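PDB 3PZF: serpin 2 from Anopheles gambiae, which inhibits the serine proteases CLIPB9, CLIPB10 and CLIPB4, blocking phenoloxidase activation and so restraining melanization in the mosquito's hemolymph. Local coordinates for residues A[54-59]-A[81-86]; A[77-82]-A[88-93]; A[187-192]-A[244-249]; A[233-238]-A[281-286]. All coordinates share one frame; numbering follows the deposited sequence.

Interaction 1: residues A[54-59]-A[81-86]; sequences LIYEAS and DNIDHT
I83 is the residue that reaches across, laying its ethyl arm between two neighbours on the facing helix, Y56 and E57. The methyl CD1 meets the rim of the Y56 ring, 3.9 Å from CE2 and close to the ring plane, so the phenol offers its edge rather than a face. The same methyl sits over the carboxylate of E57, 3.8 Å from CD, while CG1 of I83 is 3.7 Å from E57 OE2. These are packing contacts, with I83 near the surface and both helix partners buried. The E57 chain kinks at chi2 (-93°), which brings its carboxylate under that arm. What holds the carboxylate there lies outside the pair: OE2 receives a hydrogen bond from Y132 OH and forms a salt bridge with R87, one turn beyond I83. The contact ties the end of helix 45-58 to the start of helix 83-98, helices B and D of the serpin fold. The poorly ordered N82 is the N-cap of the second helix, its OD1 capping the N of D84 and H85 by weak bonds. Its carbonyl O takes two donors from T86, the backbone N and, at 3.1 Å, OG1, which stands above the carbonyl plane.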
# COMPACT_ATOMS: atom_id res chain seq x y z
N LEU A 54 9.55 11.71 4.59
CA LEU A 54 10.81 12.18 3.94
C LEU A 54 10.70 13.64 3.53
O LEU A 54 11.65 14.42 3.64
CB LEU A 54 11.15 11.32 2.73
CG LEU A 54 11.73 9.94 3.11
CD1 LEU A 54 11.56 8.99 1.93
CD2 LEU A 54 13.23 10.04 3.53
N ILE A 55 9.53 14.03 3.06
CA ILE A 55 9.32 15.40 2.66
C ILE A 55 9.33 16.30 3.88
O ILE A 55 9.91 17.40 3.84
CB ILE A 55 8.01 15.55 1.87
CG1 ILE A 55 8.17 14.88 0.50
CG2 ILE A 55 7.67 17.03 1.71
CD1 ILE A 55 6.86 14.76 -0.33
N TYR A 56 8.73 15.83 4.97
CA TYR A 56 8.82 16.52 6.26
C TYR A 56 10.27 16.74 6.70
O TYR A 56 10.64 17.84 7.08
CB TYR A 56 8.03 15.73 7.32
CG TYR A 56 7.91 16.43 8.66
CD1 TYR A 56 7.04 17.48 8.84
CD2 TYR A 56 8.66 16.00 9.75
CE1 TYR A 56 6.91 18.10 10.09
CE2 TYR A 56 8.55 16.61 10.99
CZ TYR A 56 7.67 17.66 11.15
OH TYR A 56 7.54 18.28 12.37
N GLU A 57 11.09 15.69 6.61
CA GLU A 57 12.51 15.77 6.98
C GLU A 57 13.26 16.79 6.10
O GLU A 57 14.20 17.45 6.58
CB GLU A 57 13.15 14.39 6.82
CG GLU A 57 12.73 13.38 7.92
CD GLU A 57 13.69 13.35 9.11
OE1 GLU A 57 14.51 14.32 9.30
OE2 GLU A 57 13.63 12.35 9.87
N ALA A 58 12.83 16.93 4.86
CA ALA A 58 13.51 17.83 3.91
C ALA A 58 13.11 19.27 4.12
O ALA A 58 13.78 20.19 3.66
CB ALA A 58 13.18 17.44 2.48
N SER A 59 11.99 19.48 4.79
CA SER A 59 11.47 20.83 4.99
C SER A 59 12.05 21.54 6.19
O SER A 59 12.28 20.95 7.26
CB SER A 59 9.95 20.79 5.15
OG SER A 59 9.52 22.03 5.71
N ASP A 81 5.46 15.13 16.80
CA ASP A 81 6.32 16.19 16.29
C ASP A 81 7.66 16.21 17.00
O ASP A 81 8.14 17.26 17.43
CB ASP A 81 5.64 17.56 16.44
N ASN A 82 8.26 15.02 17.14
CA ASN A 82 9.58 14.86 17.73
C ASN A 82 10.39 13.95 16.83
O ASN A 82 10.05 12.77 16.66
CB ASN A 82 9.48 14.26 19.13
CG ASN A 82 10.84 13.96 19.74
OD1 ASN A 82 11.72 13.39 19.09
ND2 ASN A 82 11.02 14.36 20.99
N ILE A 83 11.46 14.48 16.24
CA ILE A 83 12.06 13.84 15.07
C ILE A 83 12.79 12.54 15.42
O ILE A 83 12.82 11.60 14.62
CB ILE A 83 13.03 14.79 14.34
CG1 ILE A 83 13.07 14.42 12.86
CG2 ILE A 83 14.41 14.72 14.94
CD1 ILE A 83 11.75 14.69 12.13
N ASP A 84 13.36 12.48 16.60
CA ASP A 84 14.02 11.25 17.02
C ASP A 84 13.03 10.10 17.07
O ASP A 84 13.34 8.97 16.67
CB ASP A 84 14.64 11.42 18.40
CG ASP A 84 15.36 10.17 18.86
OD1 ASP A 84 16.39 9.84 18.24
OD2 ASP A 84 14.90 9.53 19.84
N HIS A 85 11.84 10.38 17.61
CA HIS A 85 10.79 9.37 17.73
C HIS A 85 10.30 9.00 16.34
O HIS A 85 9.93 7.86 16.09
CB HIS A 85 9.59 9.90 18.49
CG HIS A 85 8.57 8.85 18.82
ND1 HIS A 85 8.81 7.50 18.66
CD2 HIS A 85 7.31 8.95 19.30
CE1 HIS A 85 7.74 6.82 19.02
NE2 HIS A 85 6.81 7.67 19.42
N THR A 86 10.25 9.99 15.46
CA THR A 86 9.68 9.76 14.13
C THR A 86 10.58 8.80 13.36
O THR A 86 10.10 7.83 12.76
CB THR A 86 9.49 11.09 13.36
OG1 THR A 86 8.53 11.90 14.05
CG2 THR A 86 9.02 10.87 11.92

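Interaction 2: residues A[77-82]-A[88-93]; sequences VIQNDN and SYYKQL
Y90 OH gives its hydrogen to the carbonyl O of V77, at a modelled 2.5 Å; that is very short, and the exact length deserves caution. V77 O lies in the plane of the phenol, at its edge. CG of Y90 is anti to the carbonyl carbon (chi1 -75°), which carries the hydroxyl out to the incoming chain. V77 CG1 adds a contact of 3.7 Å to the same OH. One residue earlier on the helix, Y89 sends its ring out on the same side, against the face of Y90, and receives the side chain of Q79. The Q79 chain, bent at chi2, folds its amide flat onto this ring: the planes differ by 25°, with CD 3.7 Å above the ring and offset toward its rim. Q79 OE1 is over the same face, 3.4 Å from Y89 CE2, and also accepts a hydrogen bond from Q22 NE2. The opposite face of Y89 is covered by L93 CD1, while Y89 CD2 stands over the centre of the Y90 ring, 3.8 Å above it. Inward, the Y90 ring packs on I50 and T53 of helix 45-58. The loop runs back alongside the first turns of helix 83-98, helix D of the serpin fold, pinned to it by two successive tyrosines.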
# COMPACT_ATOMS: atom_id res chain seq x y z
N VAL A 77 0.86 12.15 10.32
CA VAL A 77 1.82 11.17 9.88
C VAL A 77 3.08 11.23 10.73
O VAL A 77 3.83 10.26 10.82
CB VAL A 77 2.16 11.46 8.38
CG1 VAL A 77 3.63 11.20 8.07
CG2 VAL A 77 1.24 10.68 7.48
N ILE A 78 3.31 12.36 11.39
CA ILE A 78 4.50 12.54 12.21
C ILE A 78 4.24 12.12 13.66
O ILE A 78 3.11 12.25 14.14
CB ILE A 78 4.98 14.03 12.18
CG1 ILE A 78 5.36 14.43 10.74
CG2 ILE A 78 6.14 14.27 13.16
CD1 ILE A 78 6.23 13.42 10.00
N GLN A 79 5.28 11.64 14.35
CA GLN A 79 5.14 11.13 15.70
C GLN A 79 5.42 12.20 16.73
O GLN A 79 6.57 12.62 16.90
CB GLN A 79 6.09 9.95 15.93
CG GLN A 79 5.82 8.76 15.02
CD GLN A 79 4.37 8.30 15.06
OE1 GLN A 79 3.75 8.15 14.01
NE2 GLN A 79 3.84 8.07 16.26
N ASN A 80 4.38 12.64 17.43
CA ASN A 80 4.52 13.64 18.49
C ASN A 80 5.44 14.80 18.09
O ASN A 80 6.12 15.38 18.95
CB ASN A 80 5.04 12.98 19.77
N ASP A 81 5.46 15.13 16.80
CA ASP A 81 6.32 16.19 16.29
C ASP A 81 7.66 16.21 17.00
O ASP A 81 8.14 17.26 17.43
CB ASP A 81 5.64 17.56 16.44
N ASN A 82 8.26 15.02 17.14
CA ASN A 82 9.58 14.86 17.73
C ASN A 82 10.39 13.95 16.83
O ASN A 82 10.05 12.77 16.66
CB ASN A 82 9.48 14.26 19.13
CG ASN A 82 10.84 13.96 19.74
OD1 ASN A 82 11.72 13.39 19.09
ND2 ASN A 82 11.02 14.36 20.99
N SER A 88 12.86 6.61 14.63
CA SER A 88 12.91 5.26 15.19
C SER A 88 11.61 4.52 14.93
O SER A 88 11.63 3.32 14.70
CB SER A 88 13.25 5.26 16.69
OG SER A 88 12.36 6.08 17.41
N TYR A 89 10.49 5.23 14.92
CA TYR A 89 9.19 4.63 14.63
C TYR A 89 9.14 4.08 13.23
O TYR A 89 8.86 2.90 13.04
CB TYR A 89 8.08 5.68 14.78
CG TYR A 89 6.69 5.14 14.51
CD1 TYR A 89 6.06 4.32 15.45
CD2 TYR A 89 6.00 5.46 13.37
CE1 TYR A 89 4.80 3.83 15.24
CE2 TYR A 89 4.71 4.96 13.13
CZ TYR A 89 4.13 4.15 14.09
OH TYR A 89 2.86 3.63 13.92
N TYR A 90 9.35 4.94 12.23
CA TYR A 90 9.27 4.48 10.85
C TYR A 90 10.36 3.47 10.55
O TYR A 90 10.14 2.53 9.79
CB TYR A 90 9.25 5.65 9.86
CG TYR A 90 7.91 6.32 9.86
CD1 TYR A 90 6.79 5.64 9.37
CD2 TYR A 90 7.72 7.58 10.40
CE1 TYR A 90 5.56 6.22 9.38
CE2 TYR A 90 6.48 8.18 10.41
CZ TYR A 90 5.39 7.47 9.90
OH TYR A 90 4.13 8.00 9.87
N LYS A 91 11.51 3.63 11.17
CA LYS A 91 12.60 2.70 10.93
C LYS A 91 12.21 1.30 11.45
O LYS A 91 12.48 0.28 10.80
CB LYS A 91 13.87 3.21 11.61
CG LYS A 91 15.09 2.37 11.35
CD LYS A 91 16.33 3.00 12.03
CE LYS A 91 17.30 1.93 12.47
NZ LYS A 91 18.05 1.37 11.32
N GLN A 92 11.60 1.25 12.63
CA GLN A 92 11.22 -0.02 13.23
C GLN A 92 10.18 -0.71 12.36
O GLN A 92 10.29 -1.91 12.09
CB GLN A 92 10.62 0.20 14.63
CG GLN A 92 9.95 -1.06 15.17
CD GLN A 92 9.42 -0.92 16.59
OE1 GLN A 92 8.95 -1.90 17.18
NE2 GLN A 92 9.49 0.28 17.15
N LEU A 93 9.17 0.04 11.94
CA LEU A 93 8.10 -0.53 11.09
C LEU A 93 8.63 -0.99 9.72
O LEU A 93 8.20 -2.02 9.21
CB LEU A 93 6.96 0.48 10.89
CG LEU A 93 5.84 0.49 11.94
CD1 LEU A 93 6.37 0.69 13.36
CD2 LEU A 93 4.86 1.59 11.61

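Interaction 3: residues A[187-192]-A[244-249]; sequences GLWTYP and LAMYFI
W189 pushes the outer rim of its indole against M246 and F248, which project from the same side of strand 244-251. The touching atoms are CZ3 and CH2, along the outer edge of the six-membered ring. Both lie 4.1 Å from M246 CB, which meets the indole at its edge and near its plane. CH2 is also 4.4 Å from F248 CZ, looser packing in which the phenylalanine presents its own edge. The indole owes its direction to a first torsion that sets CG anti to the carbonyl carbon (chi1 -63°), turning the ring back toward the strand although its backbone is some distance off. CB of M246 faces W189 because the strand points it there; CG anti to the backbone N (chi1 -180°) and an extended chi2 carry the chain onward past the indole before it bends at chi3 (-79°). The side chain also packs on F376 and I378 of strand 374-380 and on I339 and I341 of strand 332-341. In the serpin fold this is where W189, just past the end of strand 177-188, a central strand of sheet A, leans on sheet B; it corresponds to the breach, where insertion of the reactive centre loop begins. The tryptophan is fixed from other directions too. Its NE1 donates to the carbonyl O of N342, its ring stacks with that of Y239, and its backbone bonds to L344, the first residue of the hinge motif needed for binding the peptidase. F248, for its part, packs on L237 and F374.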
# COMPACT_ATOMS: atom_id res chain seq x y z
N GLY A 187 4.89 -14.09 -0.95
CA GLY A 187 4.61 -14.81 0.29
C GLY A 187 3.77 -16.05 0.06
O GLY A 187 3.19 -16.21 -1.00
N LEU A 188 3.70 -16.92 1.06
CA LEU A 188 2.96 -18.18 0.97
C LEU A 188 1.85 -18.20 1.99
O LEU A 188 2.05 -17.83 3.16
CB LEU A 188 3.86 -19.38 1.27
CG LEU A 188 4.93 -19.70 0.22
CD1 LEU A 188 5.92 -20.74 0.75
CD2 LEU A 188 4.24 -20.20 -1.02
N TRP A 189 0.68 -18.66 1.59
CA TRP A 189 -0.37 -18.84 2.58
C TRP A 189 0.05 -19.90 3.59
O TRP A 189 0.61 -20.93 3.22
CB TRP A 189 -1.65 -19.39 1.91
CG TRP A 189 -2.30 -18.52 0.89
CD1 TRP A 189 -2.65 -18.90 -0.40
CD2 TRP A 189 -2.73 -17.17 1.03
NE1 TRP A 189 -3.25 -17.85 -1.05
CE2 TRP A 189 -3.32 -16.78 -0.20
CE3 TRP A 189 -2.68 -16.24 2.07
CZ2 TRP A 189 -3.84 -15.49 -0.42
CZ3 TRP A 189 -3.19 -14.96 1.86
CH2 TRP A 189 -3.77 -14.60 0.63
N THR A 190 -0.25 -19.67 4.86
CA THR A 190 -0.12 -20.73 5.85
C THR A 190 -1.04 -21.91 5.45
O THR A 190 -0.71 -23.08 5.61
CB THR A 190 -0.51 -20.21 7.23
OG1 THR A 190 0.30 -19.05 7.53
CG2 THR A 190 -0.32 -21.30 8.29
N TYR A 191 -2.19 -21.58 4.87
CA TYR A 191 -3.18 -22.60 4.50
C TYR A 191 -3.47 -22.47 3.00
O TYR A 191 -4.33 -21.71 2.59
CB TYR A 191 -4.46 -22.43 5.31
CG TYR A 191 -4.20 -22.55 6.81
CD1 TYR A 191 -3.85 -23.77 7.36
CD2 TYR A 191 -4.24 -21.43 7.63
CE1 TYR A 191 -3.58 -23.89 8.72
CE2 TYR A 191 -3.98 -21.54 8.99
CZ TYR A 191 -3.65 -22.78 9.52
OH TYR A 191 -3.38 -22.89 10.86
N PRO A 192 -2.72 -23.19 2.17
CA PRO A 192 -2.91 -22.98 0.72
C PRO A 192 -4.22 -23.61 0.25
O PRO A 192 -4.68 -24.58 0.88
CB PRO A 192 -1.72 -23.72 0.10
CG PRO A 192 -1.29 -24.72 1.15
CD PRO A 192 -1.58 -24.07 2.48
N LEU A 244 2.72 -11.54 8.60
CA LEU A 244 1.82 -10.90 7.66
C LEU A 244 0.54 -11.70 7.49
O LEU A 244 0.54 -12.93 7.59
CB LEU A 244 2.48 -10.78 6.28
CG LEU A 244 3.77 -9.95 6.25
CD1 LEU A 244 4.29 -9.96 4.83
CD2 LEU A 244 3.50 -8.53 6.72
N ALA A 245 -0.56 -10.99 7.23
CA ALA A 245 -1.82 -11.66 6.85
C ALA A 245 -2.59 -10.80 5.87
O ALA A 245 -2.41 -9.60 5.87
CB ALA A 245 -2.66 -11.90 8.13
N MET A 246 -3.41 -11.39 5.00
CA MET A 246 -4.28 -10.60 4.14
C MET A 246 -5.68 -10.64 4.71
O MET A 246 -6.22 -11.72 4.99
CB MET A 246 -4.30 -11.10 2.68
CG MET A 246 -5.23 -10.24 1.79
SD MET A 246 -5.11 -10.63 -0.00
CE MET A 246 -3.62 -9.78 -0.51
N TYR A 247 -6.29 -9.47 4.86
CA TYR A 247 -7.69 -9.41 5.27
C TYR A 247 -8.57 -9.07 4.09
O TYR A 247 -8.16 -8.34 3.19
CB TYR A 247 -7.87 -8.33 6.33
CG TYR A 247 -7.46 -8.71 7.73
CD1 TYR A 247 -6.14 -8.53 8.16
CD2 TYR A 247 -8.40 -9.23 8.65
CE1 TYR A 247 -5.76 -8.86 9.48
CE2 TYR A 247 -8.01 -9.54 9.96
CZ TYR A 247 -6.71 -9.37 10.36
OH TYR A 247 -6.38 -9.68 11.69
N PHE A 248 -9.78 -9.65 4.07
CA PHE A 248 -10.76 -9.40 3.00
C PHE A 248 -12.01 -8.86 3.65
O PHE A 248 -12.49 -9.45 4.62
CB PHE A 248 -11.11 -10.72 2.27
CG PHE A 248 -9.91 -11.39 1.63
CD1 PHE A 248 -9.62 -11.19 0.29
CD2 PHE A 248 -9.04 -12.16 2.40
CE1 PHE A 248 -8.50 -11.78 -0.28
CE2 PHE A 248 -7.92 -12.75 1.82
CZ PHE A 248 -7.66 -12.57 0.48
N ILE A 249 -12.56 -7.78 3.12
CA ILE A 249 -13.85 -7.26 3.59
C ILE A 249 -14.83 -7.34 2.43
O ILE A 249 -14.67 -6.61 1.44
CB ILE A 249 -13.73 -5.81 4.08
CG1 ILE A 249 -12.74 -5.74 5.26
CG2 ILE A 249 -15.12 -5.26 4.46
CD1 ILE A 249 -12.38 -4.28 5.70

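Interaction 4: residues A[233-238]-A[281-286]; sequences QILRLP and VNVTLP
Two sheets of the serpin core, B and C, face each other here, with strand 232-238 of the first crossing the 281-286 part of strand 277-295 in the second. The short segments run almost perpendicular, at 87°, and their axes approach to 10.2 Å, so only side chains bridge the gap. L235 and L237 come from one strand; V281, V283 and L285 answer from the other, every second residue facing in. L235 meets V283 tip to tip: its CD2 is 3.7 Å from V283 CG1 and 3.8 Å from CG2, straddled by both branches of the valine. The other methyl, L235 CD1, is 4.0 Å from V283 CG2 and makes a looser contact with V281 CG1 at 4.5 Å. Further along, L237 and L285 also meet end on, through their CD1 methyls 3.7 Å apart. The two leucines of strand 232-238 leave it differently: L235, with CG anti to the backbone N (chi1 171°), puts both methyls against V283, and L237, with CG anti to the carbonyl carbon (chi1 -59°), sets CD1 against L285. All five residues are buried. F368 of strand 366-369 packs on L235, and F248 of strand 244-251 touches both L237 and L285, so the apolar layer continues into the neighbouring strands. Such orthogonal packing of aliphatic side chains is the interior of the B-C barrel of serpins.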
# COMPACT_ATOMS: atom_id res chain seq x y z
N GLN A 233 -18.73 -9.19 5.51
CA GLN A 233 -17.97 -10.27 6.11
C GLN A 233 -16.52 -9.91 6.10
O GLN A 233 -16.04 -9.26 5.16
CB GLN A 233 -18.19 -11.57 5.34
CG GLN A 233 -19.59 -12.21 5.58
CD GLN A 233 -19.84 -13.29 4.55
OE1 GLN A 233 -19.93 -13.00 3.34
NE2 GLN A 233 -19.93 -14.55 5.00
N ILE A 234 -15.81 -10.28 7.16
CA ILE A 234 -14.38 -10.06 7.16
C ILE A 234 -13.66 -11.38 7.39
O ILE A 234 -14.06 -12.16 8.24
CB ILE A 234 -14.00 -9.04 8.25
CG1 ILE A 234 -14.83 -7.75 8.05
CG2 ILE A 234 -12.54 -8.75 8.17
CD1 ILE A 234 -14.57 -6.66 9.08
N LEU A 235 -12.58 -11.60 6.65
CA LEU A 235 -11.82 -12.86 6.71
C LEU A 235 -10.33 -12.58 6.77
O LEU A 235 -9.84 -11.68 6.09
CB LEU A 235 -12.13 -13.70 5.44
CG LEU A 235 -11.27 -14.95 5.22
CD1 LEU A 235 -11.72 -16.12 6.14
CD2 LEU A 235 -11.34 -15.42 3.76
N ARG A 236 -9.60 -13.40 7.53
CA ARG A 236 -8.14 -13.29 7.61
C ARG A 236 -7.49 -14.55 7.07
O ARG A 236 -7.75 -15.64 7.58
CB ARG A 236 -7.74 -13.11 9.10
CG ARG A 236 -6.22 -13.20 9.35
CD ARG A 236 -5.96 -13.17 10.89
NE ARG A 236 -4.56 -13.32 11.27
CZ ARG A 236 -3.97 -14.48 11.51
NH1 ARG A 236 -4.66 -15.61 11.42
NH2 ARG A 236 -2.69 -14.51 11.89
N LEU A 237 -6.62 -14.40 6.05
CA LEU A 237 -5.76 -15.48 5.58
C LEU A 237 -4.31 -15.11 5.87
O LEU A 237 -3.77 -14.18 5.26
CB LEU A 237 -5.90 -15.71 4.06
CG LEU A 237 -7.32 -16.06 3.60
CD1 LEU A 237 -7.26 -16.40 2.07
CD2 LEU A 237 -7.93 -17.20 4.44
N PRO A 238 -3.68 -15.83 6.80
CA PRO A 238 -2.30 -15.55 7.19
C PRO A 238 -1.28 -16.05 6.17
O PRO A 238 -1.54 -17.05 5.50
CB PRO A 238 -2.15 -16.35 8.49
CG PRO A 238 -3.14 -17.49 8.33
CD PRO A 238 -4.30 -16.86 7.66
N VAL A 281 -14.61 -22.11 8.15
CA VAL A 281 -15.14 -21.27 7.08
C VAL A 281 -14.86 -21.93 5.75
O VAL A 281 -13.77 -22.44 5.53
CB VAL A 281 -14.48 -19.89 7.03
CG1 VAL A 281 -15.21 -18.95 6.02
CG2 VAL A 281 -14.42 -19.27 8.43
N ASN A 282 -15.85 -21.93 4.87
CA ASN A 282 -15.61 -22.31 3.47
C ASN A 282 -15.37 -21.04 2.68
O ASN A 282 -16.26 -20.19 2.59
CB ASN A 282 -16.78 -23.08 2.87
CG ASN A 282 -16.45 -23.59 1.47
OD1 ASN A 282 -16.53 -22.84 0.50
ND2 ASN A 282 -16.04 -24.84 1.37
N VAL A 283 -14.16 -20.91 2.13
CA VAL A 283 -13.69 -19.69 1.51
C VAL A 283 -13.60 -19.89 0.02
O VAL A 283 -12.94 -20.82 -0.43
CB VAL A 283 -12.26 -19.33 1.99
CG1 VAL A 283 -11.70 -18.12 1.23
CG2 VAL A 283 -12.24 -19.08 3.51
N THR A 284 -14.30 -19.02 -0.72
CA THR A 284 -14.15 -18.95 -2.19
C THR A 284 -13.66 -17.55 -2.55
O THR A 284 -14.31 -16.56 -2.17
CB THR A 284 -15.52 -19.18 -2.90
OG1 THR A 284 -16.03 -20.47 -2.56
CG2 THR A 284 -15.35 -19.11 -4.45
N LEU A 285 -12.54 -17.48 -3.28
CA LEU A 285 -11.93 -16.20 -3.67
C LEU A 285 -11.58 -16.27 -5.14
O LEU A 285 -11.14 -17.33 -5.63
CB LEU A 285 -10.64 -15.94 -2.93
CG LEU A 285 -10.80 -15.58 -1.44
CD1 LEU A 285 -9.41 -15.54 -0.84
CD2 LEU A 285 -11.46 -14.21 -1.32
N PRO A 286 -11.76 -15.15 -5.84
CA PRO A 286 -11.30 -15.12 -7.23
C PRO A 286 -9.81 -14.86 -7.26
O PRO A 286 -9.32 -14.06 -6.44
CB PRO A 286 -12.06 -13.93 -7.83
CG PRO A 286 -12.27 -13.00 -6.66
CD PRO A 286 -12.45 -13.91 -5.45

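The contacts form two clusters. Interactions 1 and 2 have centres 8 Å apart, share D81 and N82, and use helix 83-98; T86 OG1 of the first lies 3.3 Å from Q79 N of the second, probably hydrogen-bonded. Interactions 3 and 4, centres 9 Å apart, are joined by neighbouring strands, with M246 N 2.8 Å from L237 O and F248 N 2.9 Å from L235 O. The clusters do not touch: centres of interactions 1 and 4 are about 39 Å apart, but interactions 2 and 3 come within about 8 Å at their nearest atoms. Interaction 3 borders the hinge, G187 bonding through its backbone to S346; the probable reactive bond, K359-F360, lies in the disordered loop.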